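Local coordinates for protein 2-aminomuconic 6-semialdehyde dehydrogenase (Pseudomonas sp., PDB 7BZV) that oxidises 2-aminomuconic 6-semialdehyde to 2-aminomuconate with NAD+ in the meta-cleavage pathway of 2-aminophenol breakdown, and works as a tetramer, at residues F342-Q347 with D382-R387; A278-S283 with E309-L314. All coordinates share one frame; numbering follows the deposited sequence.

Interaction 1: residues F342-Q347 with D382-R387; sequences FELARQ and DARVVR
Leu344 sends CG off opposite its own backbone N (chi1 -176°), which carries its two methyls across to Arg384. Arg384 answers with a bend at chi3 (57°) that turns its guanidinium over the leucine. The two side chains cross at about a right angle. Leu344 CD2 lies 3.3 Å above the plane of the Arg384 guanidinium, shifted toward its rim. It is 3.4 Å from Arg384 NH1 and 3.5 Å from CZ. The same methyl also touches Arg384 CB at 3.7 Å. The arginine thus covers the leucine with both its flat end and its stem.

Next to this pair, Val385 points toward helix 332-348. Its CG1 sits 3.8 Å from Leu344 CG and 3.6 Å from the backbone N of Ala345. Ala345 CB meets both Val385 methyls at 4.1 Å. The small Ala345 side chain is consistent with the close approach of the short helix 384-387: Ala345 CA and Val385 CA are 6.0 Å apart. Both side chains also rest on Ile376 of strand 374-377.

No hydrogen bond joins the two segments. Glu348, which directly follows Gln347 at the end of helix 332-348, accepts the N-H groups of Arg384 and Val385. Glu388 takes Arg384 NE in a salt bridge. The charge is therefore probably balanced through NE by Glu388, while one face of the guanidinium packs against the Leu344 methyl.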
# COMPACT_ATOMS: atom_id res chain seq x y z
N PHE B 342 -12.83 25.48 -38.50
CA PHE B 342 -14.21 25.73 -38.90
C PHE B 342 -14.34 25.70 -40.43
O PHE B 342 -15.33 25.19 -40.97
CB PHE B 342 -14.72 27.08 -38.37
CG PHE B 342 -14.96 27.14 -36.89
CD1 PHE B 342 -14.64 26.08 -36.05
CD2 PHE B 342 -15.48 28.29 -36.32
CE1 PHE B 342 -14.84 26.16 -34.68
CE2 PHE B 342 -15.70 28.37 -34.95
CZ PHE B 342 -15.38 27.31 -34.14
N GLU B 343 -13.36 26.28 -41.13
CA GLU B 343 -13.43 26.31 -42.59
C GLU B 343 -13.19 24.92 -43.17
O GLU B 343 -13.91 24.49 -44.08
CB GLU B 343 -12.41 27.31 -43.14
CG GLU B 343 -12.42 27.49 -44.66
CD GLU B 343 -13.77 27.94 -45.21
OE1 GLU B 343 -14.44 28.77 -44.56
OE2 GLU B 343 -14.17 27.46 -46.29
N LEU B 344 -12.21 24.18 -42.64
CA LEU B 344 -12.03 22.80 -43.06
C LEU B 344 -13.32 22.01 -42.88
O LEU B 344 -13.69 21.21 -43.75
CB LEU B 344 -10.89 22.15 -42.28
CG LEU B 344 -10.54 20.71 -42.69
CD1 LEU B 344 -10.14 20.68 -44.18
CD2 LEU B 344 -9.41 20.18 -41.83
N ALA B 345 -14.03 22.24 -41.77
CA ALA B 345 -15.30 21.55 -41.56
C ALA B 345 -16.28 21.85 -42.68
O ALA B 345 -16.93 20.96 -43.24
CB ALA B 345 -15.92 21.94 -40.21
N ARG B 346 -16.43 23.13 -43.00
CA ARG B 346 -17.27 23.51 -44.12
C ARG B 346 -16.88 22.75 -45.38
O ARG B 346 -17.72 22.10 -46.02
CB ARG B 346 -17.15 25.01 -44.36
CG ARG B 346 -18.44 25.75 -44.32
CD ARG B 346 -18.16 27.23 -44.21
NE ARG B 346 -18.32 27.72 -42.84
CZ ARG B 346 -19.48 27.71 -42.18
NH1 ARG B 346 -20.58 27.23 -42.75
NH2 ARG B 346 -19.53 28.19 -40.95
N GLN B 347 -15.60 22.80 -45.73
CA GLN B 347 -15.13 22.14 -46.94
C GLN B 347 -15.38 20.64 -46.90
O GLN B 347 -15.69 20.04 -47.93
CB GLN B 347 -13.64 22.40 -47.13
CG GLN B 347 -13.26 23.84 -47.15
CD GLN B 347 -11.83 24.02 -47.55
OE1 GLN B 347 -11.00 24.42 -46.73
NE2 GLN B 347 -11.51 23.71 -48.80
N ASP B 382 -13.75 9.49 -40.31
CA ASP B 382 -12.44 9.67 -40.91
C ASP B 382 -12.15 11.12 -41.31
O ASP B 382 -11.00 11.43 -41.65
CB ASP B 382 -12.28 8.77 -42.16
CG ASP B 382 -12.29 7.30 -41.80
OD1 ASP B 382 -11.49 6.91 -40.93
OD2 ASP B 382 -13.10 6.53 -42.37
N ALA B 383 -13.15 12.00 -41.31
CA ALA B 383 -12.92 13.37 -41.72
C ALA B 383 -11.88 14.01 -40.81
O ALA B 383 -11.76 13.66 -39.63
CB ALA B 383 -14.21 14.18 -41.68
N ARG B 384 -11.15 14.98 -41.35
CA ARG B 384 -10.01 15.54 -40.63
C ARG B 384 -10.44 16.27 -39.36
O ARG B 384 -9.80 16.13 -38.30
CB ARG B 384 -9.24 16.51 -41.52
CG ARG B 384 -8.51 15.89 -42.68
CD ARG B 384 -7.64 16.94 -43.38
NE ARG B 384 -6.71 17.56 -42.43
CZ ARG B 384 -6.23 18.79 -42.53
NH1 ARG B 384 -6.56 19.57 -43.55
NH2 ARG B 384 -5.40 19.24 -41.59
N VAL B 385 -11.50 17.07 -39.45
CA VAL B 385 -11.99 17.80 -38.29
C VAL B 385 -12.58 16.89 -37.22
O VAL B 385 -12.80 17.34 -36.10
CB VAL B 385 -13.06 18.86 -38.67
CG1 VAL B 385 -12.44 19.96 -39.49
CG2 VAL B 385 -14.22 18.24 -39.42
N VAL B 386 -12.86 15.64 -37.55
CA VAL B 386 -13.34 14.69 -36.56
C VAL B 386 -12.18 14.01 -35.85
O VAL B 386 -12.33 13.58 -34.70
CB VAL B 386 -14.26 13.63 -37.19
CG1 VAL B 386 -14.82 12.68 -36.15
CG2 VAL B 386 -15.40 14.33 -37.95
N ARG B 387 -11.00 13.95 -36.49
CA ARG B 387 -9.88 13.23 -35.91
C ARG B 387 -8.80 14.13 -35.33
O ARG B 387 -8.16 13.74 -34.36
CB ARG B 387 -9.25 12.32 -36.97
CG ARG B 387 -10.24 11.35 -37.60
CD ARG B 387 -9.52 10.27 -38.42
NE ARG B 387 -8.72 9.35 -37.61
CZ ARG B 387 -9.20 8.25 -37.02
NH1 ARG B 387 -10.48 7.94 -37.13
NH2 ARG B 387 -8.39 7.46 -36.32

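Interaction 2: residues A278-S283 with E309-L314; sequences ALFLNS and ERIKAL
Phe280 and Ile311 meet at the end of helix 268-280, their side chains crossing at about a right angle. The phenylalanine CG stands beside its backbone N, anti to the carbonyl carbon (chi1 -54°), and the ring reaches out toward helix 297-312. Ring atom CE2 of Phe280 lies 3.6 Å from Ile311 CG1 and 3.7 Å from CD1. CZ of Phe280 is 3.8 Å from Ile311 CD1. The Ile311 chain is extended (chi2 165°), which carries CD1 on from CG1 along the CE2-CZ side of the ring.

Leu314 comes in nearer the root of the ring, with CD2 4.0 Å from Phe280 CB. Leu279 CB lies over the centre of one ring face, 3.5 Å above its plane. An alanine in place of Phe280 would probably leave a gap between the helices and take from Ile311 the ring that CG1 and CD1 rest on.

At the surface of helix 297-312, Lys312 NZ makes a salt bridge to Glu309 OE2, on the syn side but 28° out of the carboxylate plane. Arg310 makes a salt bridge to Asp273 of helix 268-280, so a charged pair also links the two helices. Between the two segments themselves the contact is purely hydrocarbon, without a hydrogen bond.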
# COMPACT_ATOMS: atom_id res chain seq x y z
N ALA B 278 -17.93 20.00 -20.65
CA ALA B 278 -16.96 19.19 -21.38
C ALA B 278 -16.69 19.74 -22.76
O ALA B 278 -15.60 19.52 -23.32
CB ALA B 278 -17.45 17.74 -21.52
N LEU B 279 -17.66 20.43 -23.35
CA LEU B 279 -17.49 21.02 -24.67
C LEU B 279 -16.92 22.43 -24.62
O LEU B 279 -16.06 22.76 -25.44
CB LEU B 279 -18.82 21.05 -25.45
CG LEU B 279 -19.48 19.70 -25.76
CD1 LEU B 279 -20.89 19.86 -26.32
CD2 LEU B 279 -18.64 18.87 -26.71
N PHE B 280 -17.36 23.30 -23.69
CA PHE B 280 -17.15 24.74 -23.85
C PHE B 280 -16.49 25.40 -22.64
O PHE B 280 -16.16 26.59 -22.71
CB PHE B 280 -18.50 25.44 -24.18
CG PHE B 280 -19.22 24.85 -25.36
CD1 PHE B 280 -18.56 24.73 -26.57
CD2 PHE B 280 -20.53 24.39 -25.25
CE1 PHE B 280 -19.20 24.16 -27.66
CE2 PHE B 280 -21.16 23.80 -26.34
CZ PHE B 280 -20.50 23.70 -27.55
N LEU B 281 -16.25 24.67 -21.56
CA LEU B 281 -15.50 25.27 -20.47
C LEU B 281 -14.14 25.76 -20.97
O LEU B 281 -13.48 25.10 -21.77
CB LEU B 281 -15.31 24.24 -19.34
CG LEU B 281 -14.64 24.82 -18.10
CD1 LEU B 281 -15.58 25.83 -17.43
CD2 LEU B 281 -14.24 23.72 -17.08
N ASN B 282 -13.74 26.96 -20.53
CA ASN B 282 -12.45 27.52 -20.97
C ASN B 282 -12.44 27.67 -22.50
O ASN B 282 -11.38 27.56 -23.15
CB ASN B 282 -11.28 26.66 -20.48
CG ASN B 282 -9.98 27.44 -20.31
OD1 ASN B 282 -10.00 28.59 -19.91
ND2 ASN B 282 -8.85 26.78 -20.54
N SER B 283 -13.61 27.90 -23.07
CA SER B 283 -13.78 28.00 -24.53
C SER B 283 -13.24 26.77 -25.23
O SER B 283 -12.69 26.85 -26.34
CB SER B 283 -13.15 29.28 -25.06
OG SER B 283 -13.77 30.39 -24.42
N GLU B 309 -30.25 24.67 -28.14
CA GLU B 309 -30.84 25.71 -27.30
C GLU B 309 -29.91 26.08 -26.14
O GLU B 309 -29.72 27.26 -25.85
CB GLU B 309 -32.19 25.25 -26.77
CG GLU B 309 -33.24 24.99 -27.81
CD GLU B 309 -33.48 26.16 -28.79
OE1 GLU B 309 -33.34 27.33 -28.42
OE2 GLU B 309 -33.81 25.88 -29.94
N ARG B 310 -29.30 25.08 -25.49
CA ARG B 310 -28.41 25.40 -24.37
C ARG B 310 -27.26 26.30 -24.82
O ARG B 310 -26.84 27.20 -24.10
CB ARG B 310 -27.87 24.13 -23.73
CG ARG B 310 -28.86 23.37 -22.86
CD ARG B 310 -29.20 24.11 -21.56
NE ARG B 310 -28.02 24.31 -20.72
CZ ARG B 310 -27.65 23.51 -19.71
NH1 ARG B 310 -28.37 22.44 -19.39
NH2 ARG B 310 -26.55 23.78 -19.03
N ILE B 311 -26.74 26.05 -26.02
CA ILE B 311 -25.67 26.88 -26.55
C ILE B 311 -26.17 28.31 -26.75
O ILE B 311 -25.48 29.28 -26.41
CB ILE B 311 -25.12 26.25 -27.84
CG1 ILE B 311 -24.35 24.94 -27.49
CG2 ILE B 311 -24.23 27.25 -28.59
CD1 ILE B 311 -24.07 24.04 -28.68
N LYS B 312 -27.40 28.46 -27.25
CA LYS B 312 -27.95 29.79 -27.42
C LYS B 312 -27.95 30.54 -26.09
O LYS B 312 -27.73 31.75 -26.05
CB LYS B 312 -29.38 29.74 -27.99
CG LYS B 312 -29.50 29.66 -29.50
CD LYS B 312 -30.99 29.61 -29.97
CE LYS B 312 -31.21 28.67 -31.17
NZ LYS B 312 -32.65 28.24 -31.31
N ALA B 313 -28.22 29.84 -25.00
CA ALA B 313 -28.24 30.50 -23.70
C ALA B 313 -26.85 30.69 -23.09
O ALA B 313 -26.75 31.30 -22.01
CB ALA B 313 -29.13 29.71 -22.72
N LEU B 314 -25.80 30.17 -23.70
CA LEU B 314 -24.47 30.27 -23.10
C LEU B 314 -23.97 31.70 -23.21
O LEU B 314 -23.93 32.27 -24.30
CB LEU B 314 -23.51 29.29 -23.79
CG LEU B 314 -22.17 29.09 -23.10
CD1 LEU B 314 -22.35 28.29 -21.81
CD2 LEU B 314 -21.12 28.40 -23.98

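How the interactions relate
Both contacts belong to the part of the aldehyde dehydrogenase fold built on the seven-stranded sheet, the catalytic domain of the family. Interaction 2 closes in the chain before interaction 1 opens. Their centres are 20 Å apart and their nearest atoms about 8 Å, so they do not touch. After helix 297-312 of interaction 2 and a loop, the next helix is 332-348 of interaction 1. Interaction 2 joins the helices that precede and follow strand 290-296. Interaction 1 ties helix 332-348 to the short helix between strands 374-377 and 394-400. As in related enzymes, residues 278-283 probably lead into the loop bearing the nucleophilic cysteine. Interaction 1 is centred farther from the chain's centre, about 26 Å against 21 Å.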